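PDB 1C1K: DNA helicase assembly protein from Enterobacteria phage T4, which loads the replicative helicase onto fork DNA protected by the single-stranded DNA-binding protein, in phage replication, recombination and repair. Local coordinates for residues F136-K141 with D175-N180; Y146-L151 with N184-K189; N169-H174 with A192-L197. One frame throughout, in Å; residues are numbered along the deposited sequence.

Contact 1 (F136-K141 with D175-N180)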
loop_
_atom_site.group_PDB
_atom_site.type_symbol
_atom_site.label_atom_id
_atom_site.label_comp_id
_atom_site.label_asym_id
_atom_site.label_seq_id
_atom_site.Cartn_x
_atom_site.Cartn_y
_atom_site.Cartn_z
ATOM N N PHE A 136 13.288 13.438 4.991
ATOM C CA PHE A 136 13.232 11.987 5.054
ATOM C C PHE A 136 13.841 11.298 6.264
ATOM O O PHE A 136 13.588 10.119 6.485
ATOM C CB PHE A 136 13.850 11.430 3.772
ATOM C CG PHE A 136 13.342 12.098 2.533
ATOM C CD1 PHE A 136 13.981 13.220 2.018
ATOM C CD2 PHE A 136 12.190 11.632 1.900
ATOM C CE1 PHE A 136 13.480 13.873 0.894
ATOM C CE2 PHE A 136 11.685 12.277 0.779
ATOM C CZ PHE A 136 12.330 13.399 0.275
ATOM N N GLU A 137 14.623 12.026 7.053
ATOM C CA GLU A 137 15.261 11.433 8.219
ATOM C C GLU A 137 14.385 11.377 9.466
ATOM O O GLU A 137 13.663 12.312 9.785
ATOM C CB GLU A 137 16.549 12.189 8.548
ATOM C CG GLU A 137 17.635 12.062 7.496
ATOM C CD GLU A 137 18.282 10.688 7.483
ATOM O OE1 GLU A 137 18.698 10.238 6.392
ATOM O OE2 GLU A 137 18.378 10.058 8.560
ATOM N N TYR A 138 14.460 10.256 10.174
ATOM C CA TYR A 138 13.705 10.077 11.406
ATOM C C TYR A 138 14.208 11.110 12.429
ATOM O O TYR A 138 15.410 11.370 12.520
ATOM C CB TYR A 138 13.923 8.652 11.924
ATOM C CG TYR A 138 13.412 8.401 13.318
ATOM C CD1 TYR A 138 12.057 8.155 13.550
ATOM C CD2 TYR A 138 14.284 8.387 14.409
ATOM C CE1 TYR A 138 11.581 7.898 14.836
ATOM C CE2 TYR A 138 13.821 8.131 15.700
ATOM C CZ TYR A 138 12.469 7.886 15.907
ATOM O OH TYR A 138 12.009 7.613 17.175
ATOM N N ASN A 139 13.278 11.698 13.180
ATOM C CA ASN A 139 13.595 12.704 14.197
ATOM C C ASN A 139 13.258 12.158 15.587
ATOM O O ASN A 139 12.099 12.131 15.979
ATOM C CB ASN A 139 12.784 13.983 13.934
ATOM C CG ASN A 139 13.203 15.147 14.825
ATOM O OD1 ASN A 139 12.802 16.291 14.603
ATOM N ND2 ASN A 139 14.011 14.860 15.836
ATOM N N PRO A 140 14.275 11.728 16.352
ATOM C CA PRO A 140 14.066 11.181 17.698
ATOM C C PRO A 140 13.230 12.060 18.630
ATOM O O PRO A 140 12.486 11.557 19.467
ATOM C CB PRO A 140 15.482 10.981 18.234
ATOM C CG PRO A 140 16.343 10.879 17.019
ATOM C CD PRO A 140 15.701 11.750 15.981
ATOM N N LYS A 141 13.361 13.372 18.488
ATOM C CA LYS A 141 12.625 14.310 19.324
ATOM C C LYS A 141 11.120 14.076 19.257
ATOM O O LYS A 141 10.451 13.953 20.288
ATOM C CB LYS A 141 12.923 15.744 18.885
ATOM C CG LYS A 141 13.686 16.578 19.890
ATOM C CD LYS A 141 14.061 17.929 19.290
ATOM C CE LYS A 141 15.566 18.153 19.304
ATOM N NZ LYS A 141 16.176 17.620 20.553
ATOM N N ASP A 175 12.225 1.951 11.281
ATOM C CA ASP A 175 11.983 0.756 12.088
ATOM C C ASP A 175 13.078 0.491 13.120
ATOM O O ASP A 175 12.791 0.072 14.242
ATOM C CB ASP A 175 11.857 -0.474 11.183
ATOM C CG ASP A 175 10.457 -0.655 10.626
ATOM O OD1 ASP A 175 10.276 -1.567 9.791
ATOM O OD2 ASP A 175 9.545 0.103 11.017
ATOM N N GLU A 176 14.330 0.723 12.741
ATOM C CA GLU A 176 15.441 0.483 13.655
ATOM C C GLU A 176 15.625 1.566 14.711
ATOM O O GLU A 176 16.247 1.320 15.740
ATOM C CB GLU A 176 16.758 0.302 12.881
ATOM C CG GLU A 176 16.912 1.157 11.631
ATOM C CD GLU A 176 17.692 0.454 10.515
ATOM O OE1 GLU A 176 18.646 1.058 9.978
ATOM O OE2 GLU A 176 17.354 -0.701 10.171
ATOM N N GLN A 177 15.070 2.751 14.478
ATOM C CA GLN A 177 15.231 3.856 15.422
ATOM C C GLN A 177 14.057 4.137 16.358
ATOM O O GLN A 177 14.143 5.030 17.200
ATOM C CB GLN A 177 15.572 5.144 14.666
ATOM C CG GLN A 177 16.843 5.074 13.833
ATOM C CD GLN A 177 17.052 6.314 12.977
ATOM O OE1 GLN A 177 16.648 6.355 11.814
ATOM N NE2 GLN A 177 17.688 7.332 13.550
ATOM N N THR A 178 12.965 3.390 16.232
ATOM C CA THR A 178 11.821 3.641 17.097
ATOM C C THR A 178 10.893 2.452 17.305
ATOM O O THR A 178 10.946 1.466 16.571
ATOM C CB THR A 178 10.976 4.824 16.558
ATOM O OG1 THR A 178 9.963 5.170 17.514
ATOM C CG2 THR A 178 10.314 4.453 15.231
ATOM N N ASP A 179 10.038 2.570 18.317
ATOM C CA ASP A 179 9.058 1.545 18.648
ATOM C C ASP A 179 7.688 2.209 18.679
ATOM O O ASP A 179 6.689 1.585 19.031
ATOM C CB ASP A 179 9.366 0.930 20.015
ATOM C CG ASP A 179 10.844 0.684 20.219
ATOM O OD1 ASP A 179 11.374 -0.278 19.621
ATOM O OD2 ASP A 179 11.479 1.450 20.977
ATOM N N ASN A 180 7.661 3.486 18.310
ATOM C CA ASN A 180 6.433 4.269 18.274
ATOM C C ASN A 180 5.303 3.438 17.678
ATOM O O ASN A 180 5.436 2.900 16.581
ATOM C CB ASN A 180 6.651 5.531 17.433
ATOM C CG ASN A 180 5.472 6.479 17.482
ATOM O OD1 ASN A 180 5.277 7.200 18.464
ATOM N ND2 ASN A 180 4.676 6.486 16.422
HETATM O O HOH W 1 14.041 7.441 19.079
#

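Contact 2 (Y146-L151 with N184-K189)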
loop_
_atom_site.group_PDB
_atom_site.type_symbol
_atom_site.label_atom_id
_atom_site.label_comp_id
_atom_site.label_asym_id
_atom_site.label_seq_id
_atom_site.Cartn_x
_atom_site.Cartn_y
_atom_site.Cartn_z
ATOM N N TYR A 146 9.180 14.253 8.703
ATOM C CA TYR A 146 8.284 15.028 7.866
ATOM C C TYR A 146 7.649 14.121 6.818
ATOM O O TYR A 146 6.444 14.203 6.568
ATOM C CB TYR A 146 9.046 16.157 7.176
ATOM C CG TYR A 146 9.288 17.362 8.055
ATOM C CD1 TYR A 146 10.581 17.843 8.262
ATOM C CD2 TYR A 146 8.223 18.041 8.652
ATOM C CE1 TYR A 146 10.809 18.980 9.042
ATOM C CE2 TYR A 146 8.439 19.176 9.432
ATOM C CZ TYR A 146 9.735 19.637 9.619
ATOM O OH TYR A 146 9.956 20.761 10.379
ATOM N N ILE A 147 8.441 13.237 6.213
ATOM C CA ILE A 147 7.887 12.366 5.184
ATOM C C ILE A 147 6.783 11.463 5.735
ATOM O O ILE A 147 5.774 11.231 5.060
ATOM C CB ILE A 147 9.004 11.540 4.466
ATOM C CG1 ILE A 147 8.471 11.016 3.126
ATOM C CG2 ILE A 147 9.503 10.402 5.357
ATOM C CD1 ILE A 147 8.132 12.111 2.118
ATOM N N PHE A 148 6.951 10.958 6.953
ATOM C CA PHE A 148 5.907 10.124 7.537
ATOM C C PHE A 148 4.676 10.982 7.815
ATOM O O PHE A 148 3.547 10.557 7.589
ATOM C CB PHE A 148 6.385 9.483 8.841
ATOM C CG PHE A 148 5.326 8.659 9.536
ATOM C CD1 PHE A 148 4.483 7.821 8.809
ATOM C CD2 PHE A 148 5.168 8.725 10.917
ATOM C CE1 PHE A 148 3.502 7.064 9.447
ATOM C CE2 PHE A 148 4.188 7.971 11.564
ATOM C CZ PHE A 148 3.353 7.139 10.822
ATOM N N LYS A 149 4.897 12.202 8.304
ATOM C CA LYS A 149 3.797 13.113 8.610
ATOM C C LYS A 149 2.995 13.427 7.357
ATOM O O LYS A 149 1.770 13.559 7.417
ATOM C CB LYS A 149 4.330 14.419 9.218
ATOM C CG LYS A 149 4.635 14.338 10.701
ATOM C CD LYS A 149 5.248 15.634 11.214
ATOM C CE LYS A 149 5.757 15.492 12.640
ATOM N NZ LYS A 149 4.740 14.923 13.554
ATOM N N LEU A 150 3.682 13.550 6.227
ATOM C CA LEU A 150 3.011 13.847 4.968
ATOM C C LEU A 150 2.137 12.667 4.556
ATOM O O LEU A 150 1.050 12.844 4.000
ATOM C CB LEU A 150 4.039 14.163 3.881
ATOM C CG LEU A 150 4.755 15.510 4.065
ATOM C CD1 LEU A 150 5.860 15.664 3.027
ATOM C CD2 LEU A 150 3.741 16.646 3.954
ATOM N N LEU A 151 2.604 11.456 4.832
ATOM C CA LEU A 151 1.816 10.280 4.496
ATOM C C LEU A 151 0.579 10.261 5.389
ATOM O O LEU A 151 -0.531 10.001 4.925
ATOM C CB LEU A 151 2.631 9.005 4.717
ATOM C CG LEU A 151 1.864 7.691 4.559
ATOM C CD1 LEU A 151 1.358 7.555 3.127
ATOM C CD2 LEU A 151 2.779 6.532 4.930
ATOM N N ASN A 184 4.656 2.154 13.832
ATOM C CA ASN A 184 4.599 0.705 13.666
ATOM C C ASN A 184 3.347 0.265 12.909
ATOM O O ASN A 184 3.434 -0.541 11.986
ATOM C CB ASN A 184 4.643 0.006 15.027
ATOM C CG ASN A 184 4.386 -1.494 14.920
ATOM O OD1 ASN A 184 5.125 -2.211 14.244
ATOM N ND2 ASN A 184 3.333 -1.970 15.583
ATOM N N ASN A 185 2.188 0.787 13.301
ATOM C CA ASN A 185 0.935 0.431 12.640
ATOM C C ASN A 185 1.032 0.687 11.137
ATOM O O ASN A 185 0.602 -0.136 10.321
ATOM C CB ASN A 185 -0.220 1.243 13.224
ATOM C CG ASN A 185 -0.340 1.092 14.731
ATOM O OD1 ASN A 185 -0.982 1.909 15.396
ATOM N ND2 ASN A 185 0.272 0.047 15.279
ATOM N N TYR A 186 1.591 1.836 10.770
ATOM C CA TYR A 186 1.746 2.182 9.362
ATOM C C TYR A 186 2.850 1.338 8.731
ATOM O O TYR A 186 2.711 0.859 7.607
ATOM C CB TYR A 186 2.098 3.665 9.211
ATOM C CG TYR A 186 0.911 4.560 8.936
ATOM C CD1 TYR A 186 0.209 5.154 9.982
ATOM C CD2 TYR A 186 0.498 4.822 7.631
ATOM C CE1 TYR A 186 -0.878 5.993 9.738
ATOM C CE2 TYR A 186 -0.587 5.659 7.375
ATOM C CZ TYR A 186 -1.269 6.240 8.434
ATOM O OH TYR A 186 -2.336 7.072 8.185
ATOM N N SER A 187 3.944 1.157 9.463
ATOM C CA SER A 187 5.075 0.390 8.961
ATOM C C SER A 187 4.698 -1.043 8.598
ATOM O O SER A 187 5.238 -1.613 7.644
ATOM C CB SER A 187 6.204 0.377 9.988
ATOM O OG SER A 187 7.392 -0.094 9.389
ATOM N N ILE A 188 3.782 -1.626 9.361
ATOM C CA ILE A 188 3.349 -2.982 9.069
ATOM C C ILE A 188 2.732 -2.992 7.669
ATOM O O ILE A 188 3.054 -3.854 6.853
ATOM C CB ILE A 188 2.311 -3.477 10.105
ATOM C CG1 ILE A 188 3.009 -3.751 11.437
ATOM C CG2 ILE A 188 1.617 -4.747 9.599
ATOM C CD1 ILE A 188 2.056 -3.969 12.588
ATOM N N LYS A 189 1.863 -2.023 7.385
ATOM C CA LYS A 189 1.221 -1.945 6.073
ATOM C C LYS A 189 2.232 -1.594 4.989
ATOM O O LYS A 189 2.197 -2.147 3.894
ATOM C CB LYS A 189 0.104 -0.895 6.069
ATOM C CG LYS A 189 -0.860 -0.987 7.241
ATOM C CD LYS A 189 -1.919 -2.056 7.013
ATOM C CE LYS A 189 -3.108 -1.855 7.940
ATOM N NZ LYS A 189 -3.173 -0.445 8.416
#

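Contact 3 (N169-H174 with A192-L197)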
loop_
_atom_site.group_PDB
_atom_site.type_symbol
_atom_site.label_atom_id
_atom_site.label_comp_id
_atom_site.label_asym_id
_atom_site.label_seq_id
_atom_site.Cartn_x
_atom_site.Cartn_y
_atom_site.Cartn_z
ATOM N N ASN A 169 15.746 4.134 1.512
ATOM C CA ASN A 169 15.747 3.257 2.686
ATOM C C ASN A 169 15.078 3.868 3.927
ATOM O O ASN A 169 15.571 3.719 5.045
ATOM C CB ASN A 169 17.200 2.868 3.018
ATOM C CG ASN A 169 17.293 1.751 4.050
ATOM O OD1 ASN A 169 18.215 1.725 4.876
ATOM N ND2 ASN A 169 16.346 0.823 4.007
ATOM N N ILE A 170 13.945 4.530 3.729
ATOM C CA ILE A 170 13.214 5.183 4.814
ATOM C C ILE A 170 12.570 4.262 5.847
ATOM O O ILE A 170 12.702 4.471 7.055
ATOM C CB ILE A 170 12.088 6.084 4.250
ATOM C CG1 ILE A 170 12.676 7.190 3.373
ATOM C CG2 ILE A 170 11.283 6.680 5.386
ATOM C CD1 ILE A 170 11.665 7.776 2.382
ATOM N N ILE A 171 11.849 3.254 5.367
ATOM C CA ILE A 171 11.139 2.336 6.247
ATOM C C ILE A 171 12.037 1.608 7.234
ATOM O O ILE A 171 11.820 1.680 8.445
ATOM C CB ILE A 171 10.334 1.291 5.431
ATOM C CG1 ILE A 171 9.265 1.996 4.586
ATOM C CG2 ILE A 171 9.671 0.286 6.371
ATOM C CD1 ILE A 171 8.705 1.141 3.436
ATOM N N ASP A 172 13.044 0.916 6.721
ATOM C CA ASP A 172 13.946 0.158 7.579
ATOM C C ASP A 172 14.672 1.037 8.590
ATOM O O ASP A 172 14.820 0.653 9.741
ATOM C CB ASP A 172 14.941 -0.633 6.730
ATOM C CG ASP A 172 14.269 -1.739 5.924
ATOM O OD1 ASP A 172 14.953 -2.363 5.091
ATOM O OD2 ASP A 172 13.056 -1.980 6.122
ATOM N N LYS A 173 15.106 2.221 8.167
ATOM C CA LYS A 173 15.793 3.137 9.079
ATOM C C LYS A 173 14.853 3.618 10.183
ATOM O O LYS A 173 15.258 3.765 11.333
ATOM C CB LYS A 173 16.347 4.334 8.310
ATOM C CG LYS A 173 17.488 3.974 7.382
ATOM C CD LYS A 173 18.545 5.056 7.376
ATOM C CE LYS A 173 18.422 5.933 6.145
ATOM N NZ LYS A 173 18.839 7.333 6.442
ATOM N N HIS A 174 13.595 3.869 9.838
ATOM C CA HIS A 174 12.626 4.305 10.831
ATOM C C HIS A 174 12.394 3.156 11.820
ATOM O O HIS A 174 12.377 3.357 13.036
ATOM C CB HIS A 174 11.301 4.683 10.151
ATOM C CG HIS A 174 11.233 6.108 9.683
ATOM N ND1 HIS A 174 12.191 6.673 8.869
ATOM C CD2 HIS A 174 10.303 7.070 9.892
ATOM C CE1 HIS A 174 11.854 7.923 8.595
ATOM N NE2 HIS A 174 10.711 8.187 9.204
ATOM N N ALA A 192 4.320 -4.632 4.203
ATOM C CA ALA A 192 3.498 -5.648 3.552
ATOM C C ALA A 192 3.258 -5.280 2.087
ATOM O O ALA A 192 3.412 -6.115 1.195
ATOM C CB ALA A 192 2.172 -5.799 4.286
ATOM N N TYR A 193 2.887 -4.023 1.842
ATOM C CA TYR A 193 2.631 -3.551 0.483
ATOM C C TYR A 193 3.927 -3.568 -0.333
ATOM O O TYR A 193 3.927 -3.881 -1.519
ATOM C CB TYR A 193 2.046 -2.139 0.535
ATOM C CG TYR A 193 1.363 -1.645 -0.735
ATOM C CD1 TYR A 193 0.939 -2.533 -1.738
ATOM C CD2 TYR A 193 1.136 -0.285 -0.928
ATOM C CE1 TYR A 193 0.312 -2.066 -2.896
ATOM C CE2 TYR A 193 0.511 0.191 -2.080
ATOM C CZ TYR A 193 0.104 -0.700 -3.056
ATOM O OH TYR A 193 -0.500 -0.212 -4.195
ATOM N N ARG A 194 5.038 -3.245 0.317
ATOM C CA ARG A 194 6.324 -3.243 -0.366
ATOM C C ARG A 194 6.656 -4.635 -0.918
ATOM O O ARG A 194 7.289 -4.762 -1.962
ATOM C CB ARG A 194 7.424 -2.759 0.597
ATOM C CG ARG A 194 8.833 -2.724 0.004
ATOM C CD ARG A 194 9.828 -2.026 0.945
ATOM N NE ARG A 194 10.051 -2.776 2.181
ATOM C CZ ARG A 194 10.936 -2.444 3.122
ATOM N NH1 ARG A 194 11.698 -1.362 2.983
ATOM N NH2 ARG A 194 11.060 -3.198 4.206
ATOM N N LYS A 195 6.219 -5.679 -0.217
ATOM C CA LYS A 195 6.478 -7.051 -0.656
ATOM C C LYS A 195 5.778 -7.398 -1.969
ATOM O O LYS A 195 6.306 -8.164 -2.779
ATOM C CB LYS A 195 6.039 -8.042 0.425
ATOM C CG LYS A 195 6.980 -8.092 1.622
ATOM C CD LYS A 195 6.593 -9.183 2.601
ATOM C CE LYS A 195 7.603 -9.258 3.743
ATOM N NZ LYS A 195 8.096 -10.647 3.962
ATOM N N ILE A 196 4.590 -6.844 -2.186
ATOM C CA ILE A 196 3.870 -7.146 -3.416
ATOM C C ILE A 196 4.140 -6.142 -4.538
ATOM O O ILE A 196 3.691 -6.328 -5.665
ATOM C CB ILE A 196 2.345 -7.248 -3.171
ATOM C CG1 ILE A 196 1.835 -6.022 -2.431
ATOM C CG2 ILE A 196 2.036 -8.501 -2.359
ATOM C CD1 ILE A 196 0.317 -5.999 -2.288
ATOM N N LEU A 197 4.883 -5.082 -4.238
ATOM C CA LEU A 197 5.200 -4.089 -5.257
ATOM C C LEU A 197 6.549 -4.395 -5.886
ATOM O O LEU A 197 7.538 -4.583 -5.183
ATOM C CB LEU A 197 5.230 -2.681 -4.654
ATOM C CG LEU A 197 3.892 -1.994 -4.374
ATOM C CD1 LEU A 197 4.148 -0.688 -3.636
ATOM C CD2 LEU A 197 3.149 -1.738 -5.679
HETATM O O HOH W 2 13.611 0.533 3.949
#

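Contact 1 (F136-K141 with D175-N180)
Tyr-138 lays its ring against Gln-177 and Thr-178, in the chain that leads from helix 170-177 into an ST turn: the hydroxyl oxygen OG1 of Thr-178 accepts a hydrogen bond from the backbone N of Asn-180 at 3.0 Å, nearly straight at 167°. Segment 136-141 belongs to the irregular loop between helices 109-126 and 146-152, so this surface contact joins a loop to the link between helices 170-177 and 181-196. A chi1 of 169° swings the tyrosine ring away from its own backbone N and across to the other segment. There Tyr-138 and Gln-177 run past each other in opposite directions, and CB of Gln-177 comes within 3.5 Å of CD2 of Tyr-138. Glutamine suits this exposed position because its aliphatic base can lie along an aromatic ring. Thr-178 meets the other end of the tyrosine at a slant, with its methyl CG2 3.7 Å from CE1 of Tyr-138. Threonine serves both needs here, offering a methyl group to the ring and an oxygen to the turn. Tyrosine, likewise, offers ring carbons to CB of Gln-177 and to Thr-178, and a hydroxyl to a water. That hydroxyl is bridged to the backbone of Gln-177 by the water, which lies in the ring plane 2.8 Å from Tyr-138 OH and donates to the backbone O of Gln-177 at 3.1 Å.

Contact 2 (Y146-L151 with N184-K189)
An aromatic and aliphatic contact between two helices, buried in the C-terminal part of this largely helical protein, joins Phe-148 and Leu-151 of helix 146-152 to Tyr-186 of helix 181-196. No hydrogen bond crosses it. Phe-148 and Tyr-186 form an offset edge-to-face pair: the phenylalanine turns its edge to the tyrosine face, the ring centroids are 5.4 Å apart and the planes stand at 79°. The leading atom is CE1 of Phe-148, 3.6 Å from CG of Tyr-186, so the approach is off-centre, nearest the CB end of the tyrosine ring. Phe-148 gets there because its CG is anti to the backbone N (chi1 177°), sending the ring out from a CB that does not itself aim at the partner helix. Such a pair sets the slightly positive C-H rim of one ring against the electron-rich face of the other, a favourable use of two aromatics where the backbones stay 9.1 Å apart between the CA atoms of Phe-148 and Tyr-186. One helical turn after Phe-148, Leu-151 adds a branched tip, its CD2 lying 3.9 Å from CD2 of Tyr-186. All three residues have further neighbours: Leu-151 packs on Phe-158 and Phe-161 of helix 158-168, Phe-148 meets Trp-183 edge-to-face one turn before Tyr-186 on helix 181-196, and Tyr-186 pairs edge-to-face with Trp-86 of helix 83-86.

Contact 3 (N169-H174 with A192-L197)
OD2 of Asp-172 takes both terminal nitrogens of Arg-194 in a salt bridge between helices 170-177 and 181-196, while NH1 of Arg-194 has its main partner in OD2 of Asp-165 on helix 158-168. Of the two bonds to Asp-172 OD2, that from Arg-194 NH2 is the stronger, 3.0 Å long with an N-H...O angle of 165°; the one from Arg-194 NH1 is weak, at 3.5 Å. OD2 is approached on its syn side and lies almost in the guanidinium plane, although the carboxylate and guanidinium planes are 78° apart. Arginine suits the place because its long chain spans the gap between the helices, and a bend at chi3 (67°) directs the flat head to the acid. Ile-171 covers one guanidinium face with CD1, which lies 3.9 Å from NH1 of Arg-194, giving the head an apolar backing. Arg-194 NH1 also donates to a water at 2.9 Å, and that water accepts a bond from the backbone N of Asp-172 at 2.9 Å, in the first turn of helix 170-177. OD1 of Asp-165 accepts from the backbone N of Ile-171. Two acids thus compensate one guanidinium, and they make Arg-194 an ionic tie among three helices.

All three contacts lie in the C-terminal part of the protein and share two consecutive helices: helix 170-177 serves contacts 1 and 3, helix 181-196 contacts 2 and 3. The centres of contacts 1 and 2 are about 11 Å apart, those of contacts 1 and 3 about 14 Å, and those of contacts 2 and 3 about 10 Å. Asp-175 OD2 of contact 1 probably hydrogen-bonds Ser-187 OG of contact 2 at 2.7 Å, while Glu-137 OE1 of contact 1 forms a salt bridge with Lys-173 NZ of contact 3 at 2.9 Å. Apolar packing joins contacts 2 and 3, with Ile-147 CG2 4.1 Å from Ile-170 CG2. A bound iridium ion, about 13 Å from the Gln-177 side chain, is too far to take part.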